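2-Keto-3-deoxy-(6-phospho-)gluconate aldolase (Thermoproteus tenax, PDB 2R91) is an aldolase of the dihydrodipicolinate synthetase family, built on a closed parallel beta/alpha (TIM) barrel and assembled as four chains. Local coordinates at residues Val71-Asn75 and Pro99-Pro103; Ser196-Tyr200 and Tyr239-Val243; Ser233-Ile237 and Trp272-Val277. One frame throughout, in Å; residues are numbered along the deposited sequence.

Contact 1: Val71-Asn75 and Pro99-Pro103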
ATOM      1  N   VAL A  71      18.849  17.938  -8.922  1.00 17.44           N
ATOM      2  CA  VAL A  71      18.308  19.129  -9.616  1.00 18.78           C
ATOM      3  C   VAL A  71      16.766  19.224  -9.755  1.00 18.86           C
ATOM      4  O   VAL A  71      16.246  20.195 -10.332  1.00 18.52           O
ATOM      5  CB  VAL A  71      18.978  19.284 -11.011  1.00 18.05           C
ATOM      6  CG1 VAL A  71      20.500  19.379 -10.874  1.00 16.86           C
ATOM      7  CG2 VAL A  71      18.554  18.132 -11.964  1.00 18.28           C
ATOM      8  N   ALA A  72      16.021  18.249  -9.226  1.00 17.01           N
ATOM      9  CA  ALA A  72      14.596  18.200  -9.534  1.00 17.71           C
ATOM     10  C   ALA A  72      13.856  19.481  -9.135  1.00 17.57           C
ATOM     11  O   ALA A  72      14.120  20.072  -8.100  1.00 18.26           O
ATOM     12  CB  ALA A  72      13.916  17.024  -8.851  1.00 18.64           C
ATOM     13  N   SER A  73      12.893  19.855  -9.957  1.00 18.38           N
ATOM     14  CA  SER A  73      11.968  20.934  -9.623  1.00 18.80           C
ATOM     15  C   SER A  73      10.645  20.612 -10.260  1.00 17.08           C
ATOM     16  O   SER A  73      10.611  20.019 -11.331  1.00 19.16           O
ATOM     17  CB  SER A  73      12.471  22.268 -10.177  1.00 19.55           C
ATOM     18  OG  SER A  73      11.517  23.280  -9.892  1.00 18.41           O
ATOM     19  N   LEU A  74       9.541  21.054  -9.645  1.00 16.73           N
ATOM     20  CA  LEU A  74       8.236  20.896 -10.283  1.00 17.83           C
ATOM     21  C   LEU A  74       7.953  21.983 -11.355  1.00 18.92           C
ATOM     22  O   LEU A  74       6.881  22.015 -11.970  1.00 19.29           O
ATOM     23  CB  LEU A  74       7.109  20.786  -9.240  1.00 18.84           C
ATOM     24  CG  LEU A  74       7.247  19.562  -8.301  1.00 19.89           C
ATOM     25  CD1 LEU A  74       6.046  19.483  -7.345  1.00 18.13           C
ATOM     26  CD2 LEU A  74       7.350  18.245  -9.067  1.00 20.10           C
ATOM     27  N   ASN A  75       8.945  22.820 -11.619  1.00 19.41           N
ATOM     28  CA  ASN A  75       9.023  23.569 -12.863  1.00 20.20           C
ATOM     29  C   ASN A  75      10.243  23.017 -13.593  1.00 19.64           C
ATOM     30  O   ASN A  75      11.363  23.308 -13.207  1.00 18.43           O
ATOM     31  CB  ASN A  75       9.229  25.052 -12.586  1.00 19.76           C
ATOM     32  CG  ASN A  75       9.438  25.865 -13.876  1.00 21.44           C
ATOM     33  OD1 ASN A  75       9.564  25.300 -14.960  1.00 19.36           O
ATOM     34  ND2 ASN A  75       9.415  27.199 -13.756  1.00 20.12           N
ATOM     35  N   PRO A  99       9.619  13.308 -11.500  1.00 17.72           N
ATOM     36  CA  PRO A  99       8.559  14.244 -11.076  1.00 18.73           C
ATOM     37  C   PRO A  99       7.765  13.646  -9.899  1.00 19.39           C
ATOM     38  O   PRO A  99       7.329  12.494  -9.977  1.00 20.33           O
ATOM     39  CB  PRO A  99       7.672  14.340 -12.337  1.00 18.28           C
ATOM     40  CG  PRO A  99       8.754  14.251 -13.508  1.00 18.13           C
ATOM     41  CD  PRO A  99       9.685  13.129 -12.966  1.00 18.35           C
ATOM     42  N   TYR A 100       7.622  14.408  -8.821  1.00 18.43           N
ATOM     43  CA  TYR A 100       6.968  13.950  -7.597  1.00 18.44           C
ATOM     44  C   TYR A 100       5.678  14.746  -7.318  1.00 17.46           C
ATOM     45  O   TYR A 100       5.226  15.549  -8.153  1.00 17.02           O
ATOM     46  CB  TYR A 100       7.953  14.057  -6.410  1.00 19.19           C
ATOM     47  CG  TYR A 100       8.670  15.418  -6.316  1.00 19.87           C
ATOM     48  CD1 TYR A 100       8.132  16.451  -5.552  1.00 19.56           C
ATOM     49  CD2 TYR A 100       9.889  15.642  -6.961  1.00 20.30           C
ATOM     50  CE1 TYR A 100       8.778  17.708  -5.457  1.00 20.50           C
ATOM     51  CE2 TYR A 100      10.536  16.877  -6.871  1.00 20.34           C
ATOM     52  CZ  TYR A 100       9.966  17.902  -6.119  1.00 20.39           C
ATOM     53  OH  TYR A 100      10.603  19.114  -6.013  1.00 21.55           O
ATOM     54  N   TYR A 101       5.075  14.475  -6.169  1.00 16.84           N
ATOM     55  CA  TYR A 101       3.779  15.016  -5.765  1.00 17.54           C
ATOM     56  C   TYR A 101       2.555  14.554  -6.620  1.00 18.23           C
ATOM     57  O   TYR A 101       1.660  13.884  -6.122  1.00 17.23           O
ATOM     58  CB  TYR A 101       3.795  16.581  -5.630  1.00 16.65           C
ATOM     59  CG  TYR A 101       2.448  16.986  -5.134  1.00 16.56           C
ATOM     60  CD1 TYR A 101       2.115  16.785  -3.796  1.00 16.64           C
ATOM     61  CD2 TYR A 101       1.456  17.449  -6.012  1.00 17.38           C
ATOM     62  CE1 TYR A 101       0.833  17.083  -3.312  1.00 17.19           C
ATOM     63  CE2 TYR A 101       0.150  17.705  -5.553  1.00 16.63           C
ATOM     64  CZ  TYR A 101      -0.132  17.543  -4.194  1.00 17.34           C
ATOM     65  OH  TYR A 101      -1.386  17.760  -3.694  1.00 17.27           O
ATOM     66  N   PHE A 102       2.527  14.922  -7.903  1.00 18.27           N
ATOM     67  CA  PHE A 102       1.367  14.674  -8.749  1.00 18.83           C
ATOM     68  C   PHE A 102       1.165  13.198  -9.009  1.00 21.13           C
ATOM     69  O   PHE A 102       2.068  12.541  -9.495  1.00 21.06           O
ATOM     70  CB  PHE A 102       1.495  15.440 -10.072  1.00 19.09           C
ATOM     71  CG  PHE A 102       1.549  16.951  -9.880  1.00 18.50           C
ATOM     72  CD1 PHE A 102       0.380  17.669  -9.646  1.00 19.40           C
ATOM     73  CD2 PHE A 102       2.761  17.627  -9.886  1.00 18.90           C
ATOM     74  CE1 PHE A 102       0.435  19.066  -9.425  1.00 20.18           C
ATOM     75  CE2 PHE A 102       2.832  18.987  -9.668  1.00 18.59           C
ATOM     76  CZ  PHE A 102       1.666  19.722  -9.440  1.00 18.84           C
ATOM     77  N   PRO A 103      -0.011  12.669  -8.654  1.00 23.43           N
ATOM     78  CA  PRO A 103      -0.284  11.251  -8.905  1.00 26.56           C
ATOM     79  C   PRO A 103      -0.592  11.057 -10.375  1.00 28.48           C
ATOM     80  O   PRO A 103      -1.151  11.938 -11.029  1.00 30.58           O
ATOM     81  CB  PRO A 103      -1.546  10.962  -8.051  1.00 26.19           C
ATOM     82  CG  PRO A 103      -1.732  12.164  -7.157  1.00 26.22           C
ATOM     83  CD  PRO A 103      -1.115  13.321  -7.925  1.00 24.70           C
TER
HETATM   84  O   HOH W   1      12.801  21.430  -5.859  1.00 35.04           O
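Leu74 sets a methyl group almost squarely on the ring of Tyr100: CD2 lies 3.8 Å from the ring centroid and only 6° off the normal, a clear CH-pi contact over the face. Leu74 CG also stands 3.7 Å from CE1 of Tyr100, so the branch carbon lies over the same face. The ring arrives there because Tyr100 CG sits between backbone N and carbonyl carbon (chi1 49°), which folds it back over the leucine. Ala72 adds its methyl at the ring edge, near the plane, with CB 3.9 Å from CE2 of Tyr100. Leu74 CD1, still beside the Tyr100 ring, also reaches Phe102 CE2 at 4.0 Å and the CB of Tyr101.

No direct hydrogen bond joins the segments. One water spans them instead, donating to Ala72 O at 2.9 Å and lying 3.2 Å from Tyr100 OH. Two turns shape the backbones: an ST turn in which Asn75 N donates to Ser73 OG, itself also hydrogen-bonded to Glu78, and a gamma turn closed by Phe102 N on Tyr100 O (2.8 Å), centred on Tyr101 with positive phi. The Tyr101 side chain crosses to the second subunit, bonding to its Thr41.

Both segments follow neighbouring parallel barrel strands, 67-70 and 93-96, and precede helices 76-88 and 107-120; Ala72 and Pro99 both pack on Tyr113 of helix 107-120.

Contact 2: Ser196-Tyr200 and Tyr239-Val243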
ATOM      1  N   SER A 196      22.167   8.673   4.585  1.00 18.14           N
ATOM      2  CA  SER A 196      22.079   9.883   5.419  1.00 17.80           C
ATOM      3  C   SER A 196      23.046   9.888   6.595  1.00 17.17           C
ATOM      4  O   SER A 196      23.531  10.947   7.002  1.00 15.93           O
ATOM      5  CB  SER A 196      20.640  10.055   5.928  1.00 19.23           C
ATOM      6  OG  SER A 196      20.333   9.057   6.916  1.00 20.07           O
ATOM      7  N   SER A 197      23.349   8.703   7.144  1.00 16.53           N
ATOM      8  CA  SER A 197      24.282   8.614   8.271  1.00 16.72           C
ATOM      9  C   SER A 197      25.740   8.983   7.928  1.00 17.40           C
ATOM     10  O   SER A 197      26.564   9.145   8.833  1.00 16.84           O
ATOM     11  CB  SER A 197      24.271   7.196   8.892  1.00 16.40           C
ATOM     12  OG  SER A 197      24.608   6.235   7.920  1.00 17.44           O
ATOM     13  N   ALA A 198      26.079   9.103   6.647  1.00 16.28           N
ATOM     14  CA  ALA A 198      27.400   9.666   6.319  1.00 16.78           C
ATOM     15  C   ALA A 198      27.549  11.098   6.839  1.00 17.42           C
ATOM     16  O   ALA A 198      28.663  11.594   6.960  1.00 17.38           O
ATOM     17  CB  ALA A 198      27.700   9.585   4.823  1.00 17.67           C
ATOM     18  N   ASN A 199      26.438  11.760   7.143  1.00 16.46           N
ATOM     19  CA  ASN A 199      26.524  13.063   7.791  1.00 18.37           C
ATOM     20  C   ASN A 199      27.082  13.002   9.203  1.00 18.32           C
ATOM     21  O   ASN A 199      27.882  13.842   9.585  1.00 19.19           O
ATOM     22  CB  ASN A 199      25.164  13.762   7.849  1.00 17.85           C
ATOM     23  CG  ASN A 199      24.752  14.294   6.507  1.00 18.88           C
ATOM     24  OD1 ASN A 199      25.268  15.325   6.065  1.00 17.94           O
ATOM     25  ND2 ASN A 199      23.870  13.569   5.822  1.00 16.76           N
ATOM     26  N   TYR A 200      26.588  12.050  10.003  1.00 17.33           N
ATOM     27  CA  TYR A 200      26.907  12.054  11.438  1.00 17.73           C
ATOM     28  C   TYR A 200      27.885  10.978  11.869  1.00 17.71           C
ATOM     29  O   TYR A 200      28.552  11.154  12.877  1.00 18.83           O
ATOM     30  CB  TYR A 200      25.636  12.017  12.300  1.00 17.57           C
ATOM     31  CG  TYR A 200      24.593  10.959  11.928  1.00 18.02           C
ATOM     32  CD1 TYR A 200      24.637   9.677  12.480  1.00 18.76           C
ATOM     33  CD2 TYR A 200      23.514  11.278  11.095  1.00 17.77           C
ATOM     34  CE1 TYR A 200      23.646   8.718  12.160  1.00 18.54           C
ATOM     35  CE2 TYR A 200      22.533  10.345  10.774  1.00 18.23           C
ATOM     36  CZ  TYR A 200      22.599   9.066  11.328  1.00 18.82           C
ATOM     37  OH  TYR A 200      21.629   8.138  11.007  1.00 18.47           O
ATOM     38  N   TYR A 239      13.005  12.236  11.775  1.00 17.81           N
ATOM     39  CA  TYR A 239      14.342  11.862  11.327  1.00 17.94           C
ATOM     40  C   TYR A 239      15.079  13.026  10.662  1.00 17.84           C
ATOM     41  O   TYR A 239      16.236  13.285  10.967  1.00 17.69           O
ATOM     42  CB  TYR A 239      14.298  10.671  10.366  1.00 17.30           C
ATOM     43  CG  TYR A 239      15.703  10.208  10.086  1.00 18.84           C
ATOM     44  CD1 TYR A 239      16.430   9.567  11.076  1.00 18.43           C
ATOM     45  CD2 TYR A 239      16.329  10.470   8.852  1.00 18.34           C
ATOM     46  CE1 TYR A 239      17.738   9.169  10.872  1.00 18.74           C
ATOM     47  CE2 TYR A 239      17.640  10.063   8.624  1.00 19.84           C
ATOM     48  CZ  TYR A 239      18.336   9.411   9.649  1.00 18.43           C
ATOM     49  OH  TYR A 239      19.625   9.015   9.472  1.00 18.32           O
ATOM     50  N   ALA A 240      14.400  13.720   9.752  1.00 18.21           N
ATOM     51  CA  ALA A 240      15.073  14.750   8.901  1.00 18.70           C
ATOM     52  C   ALA A 240      15.658  15.869   9.754  1.00 18.21           C
ATOM     53  O   ALA A 240      16.813  16.279   9.563  1.00 19.16           O
ATOM     54  CB  ALA A 240      14.081  15.301   7.846  1.00 18.30           C
ATOM     55  N   ALA A 241      14.903  16.312  10.760  1.00 18.38           N
ATOM     56  CA  ALA A 241      15.441  17.268  11.754  1.00 16.75           C
ATOM     57  C   ALA A 241      16.502  16.672  12.684  1.00 18.28           C
ATOM     58  O   ALA A 241      17.481  17.341  13.072  1.00 17.02           O
ATOM     59  CB  ALA A 241      14.307  17.891  12.567  1.00 15.73           C
ATOM     60  N   ALA A 242      16.321  15.408  13.063  1.00 17.58           N
ATOM     61  CA  ALA A 242      17.248  14.753  13.978  1.00 17.29           C
ATOM     62  C   ALA A 242      18.661  14.572  13.398  1.00 17.61           C
ATOM     63  O   ALA A 242      19.646  14.589  14.140  1.00 17.79           O
ATOM     64  CB  ALA A 242      16.650  13.353  14.469  1.00 17.54           C
ATOM     65  N   VAL A 243      18.765  14.438  12.071  1.00 17.59           N
ATOM     66  CA  VAL A 243      20.064  14.233  11.423  1.00 17.99           C
ATOM     67  C   VAL A 243      21.049  15.332  11.862  1.00 18.10           C
ATOM     68  O   VAL A 243      22.232  15.054  12.131  1.00 18.21           O
ATOM     69  CB  VAL A 243      19.922  14.187   9.851  1.00 17.54           C
ATOM     70  CG1 VAL A 243      21.305  14.255   9.150  1.00 17.79           C
ATOM     71  CG2 VAL A 243      19.177  12.955   9.384  1.00 16.44           C
TER
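Tyr200 and Val243 have the nearest CA atoms of the two segments, 7.2 Å apart, where a turn meets a helix. In this TIM barrel, Ser196-Tyr200 follows the eighth strand, 192-193, and Tyr239-Val243 opens helix 239-251, one of the helices that come after the barrel in the chain. Ser196 to Asn199 have helical phi and psi, but the bonds reach back three residues, not four: Asn199 N to Ser196 O, and a weak one from Tyr200 N to Ser197 O. On the other side, Val243 N donates to Tyr239 O in the regular helical pattern.

The polar centre is Tyr239 OH. It is hydrogen-bonded to Ser196 OG and to Tyr200 OH, each at 2.7 Å, and both partners sit at the edge of the Tyr239 ring, near its plane. With CG anti to the backbone N (chi1 -172°), Tyr239 carries its phenol off the helix into this group of three hydroxyls. Ser196 OG has a further partner in Asp179, which also binds Ser197 OG, and a sulfate lies about 5 Å from the Ser196 side chain. Beside the hydroxyls is an apolar patch: Val243 CG1 approaches Asn199 CB at 4.1 Å and Tyr200 CD2 at 4.2 Å, the tyrosine and valine side chains crossing at about a right angle. The amide end of Asn199 ties down the turn, for ND2 donates to Ser196 O at 2.9 Å, in the carbonyl plane on a lone pair, with a C=O...donor angle of 134°.

Contact 3: Ser233-Ile237 and Trp272-Val277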
ATOM      1  N   SER A 233      16.095   5.476  17.039  1.00 20.69           N
ATOM      2  CA  SER A 233      15.808   6.530  18.019  1.00 22.47           C
ATOM      3  C   SER A 233      15.485   7.865  17.324  1.00 22.46           C
ATOM      4  O   SER A 233      14.551   8.575  17.730  1.00 22.26           O
ATOM      5  CB  SER A 233      16.971   6.747  18.988  1.00 22.86           C
ATOM      6  OG  SER A 233      17.205   5.588  19.776  1.00 25.15           O
ATOM      7  N   ALA A 234      16.251   8.182  16.281  1.00 20.34           N
ATOM      8  CA  ALA A 234      16.087   9.449  15.547  1.00 21.33           C
ATOM      9  C   ALA A 234      14.749   9.524  14.819  1.00 21.31           C
ATOM     10  O   ALA A 234      14.110  10.554  14.781  1.00 21.03           O
ATOM     11  CB  ALA A 234      17.252   9.637  14.560  1.00 19.35           C
ATOM     12  N   ARG A 235      14.325   8.414  14.247  1.00 23.41           N
ATOM     13  CA  ARG A 235      13.060   8.364  13.524  1.00 26.86           C
ATOM     14  C   ARG A 235      11.924   8.669  14.464  1.00 26.67           C
ATOM     15  O   ARG A 235      10.893   9.195  14.071  1.00 25.10           O
ATOM     16  CB  ARG A 235      12.834   6.989  12.901  1.00 28.57           C
ATOM     17  CG  ARG A 235      13.739   6.642  11.719  1.00 32.58           C
ATOM     18  CD  ARG A 235      13.008   5.595  10.911  1.00 36.32           C
ATOM     19  NE  ARG A 235      13.771   4.784   9.959  1.00 40.45           N
ATOM     20  CZ  ARG A 235      14.394   5.229   8.866  1.00 42.86           C
ATOM     21  NH1 ARG A 235      14.471   6.552   8.567  1.00 43.78           N
ATOM     22  NH2 ARG A 235      14.995   4.336   8.076  1.00 43.14           N
ATOM     23  N   HIS A 236      12.126   8.327  15.726  1.00 28.84           N
ATOM     24  CA  HIS A 236      11.098   8.529  16.715  1.00 31.60           C
ATOM     25  C   HIS A 236      10.725  10.023  16.876  1.00 31.38           C
ATOM     26  O   HIS A 236       9.552  10.346  17.072  1.00 30.68           O
ATOM     27  CB  HIS A 236      11.477   7.800  18.041  1.00 34.99           C
ATOM     28  CG  HIS A 236      10.350   7.702  19.007  1.00 38.91           C
ATOM     29  ND1 HIS A 236      10.412   8.227  20.286  1.00 41.37           N
ATOM     30  CD2 HIS A 236       9.106   7.176  18.870  1.00 40.21           C
ATOM     31  CE1 HIS A 236       9.254   8.028  20.896  1.00 41.73           C
ATOM     32  NE2 HIS A 236       8.440   7.402  20.055  1.00 42.07           N
ATOM     33  N   ILE A 237      11.696  10.942  16.752  1.00 30.02           N
ATOM     34  CA  ILE A 237      11.398  12.386  16.912  1.00 27.69           C
ATOM     35  C   ILE A 237      11.328  13.225  15.642  1.00 26.81           C
ATOM     36  O   ILE A 237      11.211  14.453  15.722  1.00 27.27           O
ATOM     37  CB  ILE A 237      12.396  13.112  17.824  1.00 28.20           C
ATOM     38  CG1 ILE A 237      13.825  12.789  17.378  1.00 28.27           C
ATOM     39  CG2 ILE A 237      12.121  12.846  19.310  1.00 28.63           C
ATOM     40  CD1 ILE A 237      14.809  13.534  18.136  1.00 30.54           C
ATOM     41  N   TRP A 272      16.395  14.581  24.651  1.00 21.42           N
ATOM     42  CA  TRP A 272      15.936  13.186  24.602  1.00 21.79           C
ATOM     43  C   TRP A 272      16.807  12.372  23.637  1.00 21.64           C
ATOM     44  O   TRP A 272      17.225  11.237  23.920  1.00 19.45           O
ATOM     45  CB  TRP A 272      14.448  13.110  24.213  1.00 21.92           C
ATOM     46  CG  TRP A 272      13.956  11.681  24.140  1.00 22.67           C
ATOM     47  CD1 TRP A 272      13.409  10.950  25.173  1.00 23.59           C
ATOM     48  CD2 TRP A 272      14.047  10.776  23.016  1.00 22.49           C
ATOM     49  NE1 TRP A 272      13.123   9.677  24.742  1.00 22.94           N
ATOM     50  CE2 TRP A 272      13.505   9.530  23.440  1.00 22.77           C
ATOM     51  CE3 TRP A 272      14.490  10.906  21.687  1.00 22.22           C
ATOM     52  CZ2 TRP A 272      13.399   8.423  22.589  1.00 22.92           C
ATOM     53  CZ3 TRP A 272      14.415   9.812  20.847  1.00 22.55           C
ATOM     54  CH2 TRP A 272      13.868   8.574  21.296  1.00 23.53           C
ATOM     55  N   LEU A 273      17.109  12.942  22.472  1.00 20.35           N
ATOM     56  CA  LEU A 273      17.922  12.204  21.511  1.00 19.76           C
ATOM     57  C   LEU A 273      19.330  11.966  22.001  1.00 19.66           C
ATOM     58  O   LEU A 273      19.877  10.893  21.788  1.00 19.20           O
ATOM     59  CB  LEU A 273      17.967  12.964  20.155  1.00 20.19           C
ATOM     60  CG  LEU A 273      18.654  12.258  18.992  1.00 19.99           C
ATOM     61  CD1 LEU A 273      17.929  10.945  18.632  1.00 19.64           C
ATOM     62  CD2 LEU A 273      18.749  13.257  17.774  1.00 20.25           C
ATOM     63  N   ARG A 274      19.932  12.962  22.644  1.00 21.41           N
ATOM     64  CA  ARG A 274      21.298  12.811  23.148  1.00 25.69           C
ATOM     65  C   ARG A 274      21.372  11.627  24.119  1.00 23.53           C
ATOM     66  O   ARG A 274      22.299  10.828  24.055  1.00 23.31           O
ATOM     67  CB  ARG A 274      21.787  14.068  23.864  1.00 26.80           C
ATOM     68  CG  ARG A 274      21.982  15.306  22.982  1.00 30.74           C
ATOM     69  CD  ARG A 274      22.049  16.576  23.877  1.00 32.22           C
ATOM     70  NE  ARG A 274      21.935  17.818  23.108  1.00 36.18           N
ATOM     71  CZ  ARG A 274      21.433  18.958  23.581  1.00 37.28           C
ATOM     72  NH1 ARG A 274      20.946  19.018  24.828  1.00 36.80           N
ATOM     73  NH2 ARG A 274      21.404  20.044  22.788  1.00 38.56           N
ATOM     74  N   ALA A 275      20.373  11.502  24.985  1.00 24.10           N
ATOM     75  CA  ALA A 275      20.335  10.386  25.948  1.00 24.20           C
ATOM     76  C   ALA A 275      20.025   9.065  25.236  1.00 23.88           C
ATOM     77  O   ALA A 275      20.575   8.000  25.565  1.00 24.79           O
ATOM     78  CB  ALA A 275      19.283  10.665  27.026  1.00 25.31           C
ATOM     79  N   ALA A 276      19.146   9.133  24.245  1.00 22.79           N
ATOM     80  CA  ALA A 276      18.758   7.940  23.488  1.00 22.79           C
ATOM     81  C   ALA A 276      19.919   7.257  22.780  1.00 22.81           C
ATOM     82  O   ALA A 276      19.921   6.033  22.629  1.00 22.29           O
ATOM     83  CB  ALA A 276      17.666   8.267  22.504  1.00 21.58           C
ATOM     84  N   VAL A 277      20.921   8.018  22.354  1.00 22.28           N
ATOM     85  CA  VAL A 277      22.010   7.400  21.591  1.00 24.97           C
ATOM     86  C   VAL A 277      23.306   7.281  22.412  1.00 27.64           C
ATOM     87  O   VAL A 277      24.329   6.842  21.894  1.00 27.86           O
ATOM     88  CB  VAL A 277      22.301   8.173  20.257  1.00 24.22           C
ATOM     89  CG1 VAL A 277      21.028   8.276  19.390  1.00 21.58           C
ATOM     90  CG2 VAL A 277      22.919   9.574  20.540  1.00 22.38           C
TER
HETATM   91  O   HOH W   2      19.785   4.636  20.049  1.00 31.25           O
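Ile237 and Leu273 lead the apolar contacts, Ile237 CD1 lying 3.8 Å from Leu273 CB, while Leu273 CD1 reaches 3.9 Å from Ala234 CA. They lie between two nearly antiparallel helical segments, whose axes come within 10.0 Å with 164° between their N-to-C directions.

Aromatic contacts come next. The Trp272 side chain leaves CB on the side away from the backbone N (chi1 179°), carrying the indole toward helix 217-237. There the six-membered ring meets His236 obliquely, with centroids 5.4 Å apart and planes at 49°; His236 ND1 is 3.6 Å from Trp272 CH2. Ser233 O faces the indole edge in its plane, 3.4 Å from CZ3 of Trp272, and Ile237 CG2 comes to the same ring obliquely.

Polar contact is indirect. A water lies 2.8 Å from Ser233 OG and donates to Ala276 O at 2.9 Å, bridging the helices where Ala276 sits beside the serine; Ser233 OG also has a weak bond to Glu229 O.

Ala234 and Leu273 both touch Leu246 of helix 239-251, which adds a third helix to this antiparallel pair, as in the three-helix C-terminal packing after the TIM barrel in this family.

In the fold
Contacts 2 and 3 adjoin, their centres about 12 Å apart, whereas contact 1 lies about 15 Å from contact 2 and 18 Å from contact 3 between nearest atoms. Contacts 1 and 2 are buried; contact 3, with its centre about 21 Å from that of the chain, is only partly so. Contact 1 joins two loops after adjacent barrel strands, contact 2 ties a post-strand loop to helix 239-251, and contact 3 pairs the helices before and after that one. The chemistry changes accordingly: a methyl on an aromatic face, then clustered hydroxyls, then apolar helix packing with a water bridge. Ala242 CB links the last two, 3.8 Å from Ala234 CB and 3.9 Å from Leu273 CD2.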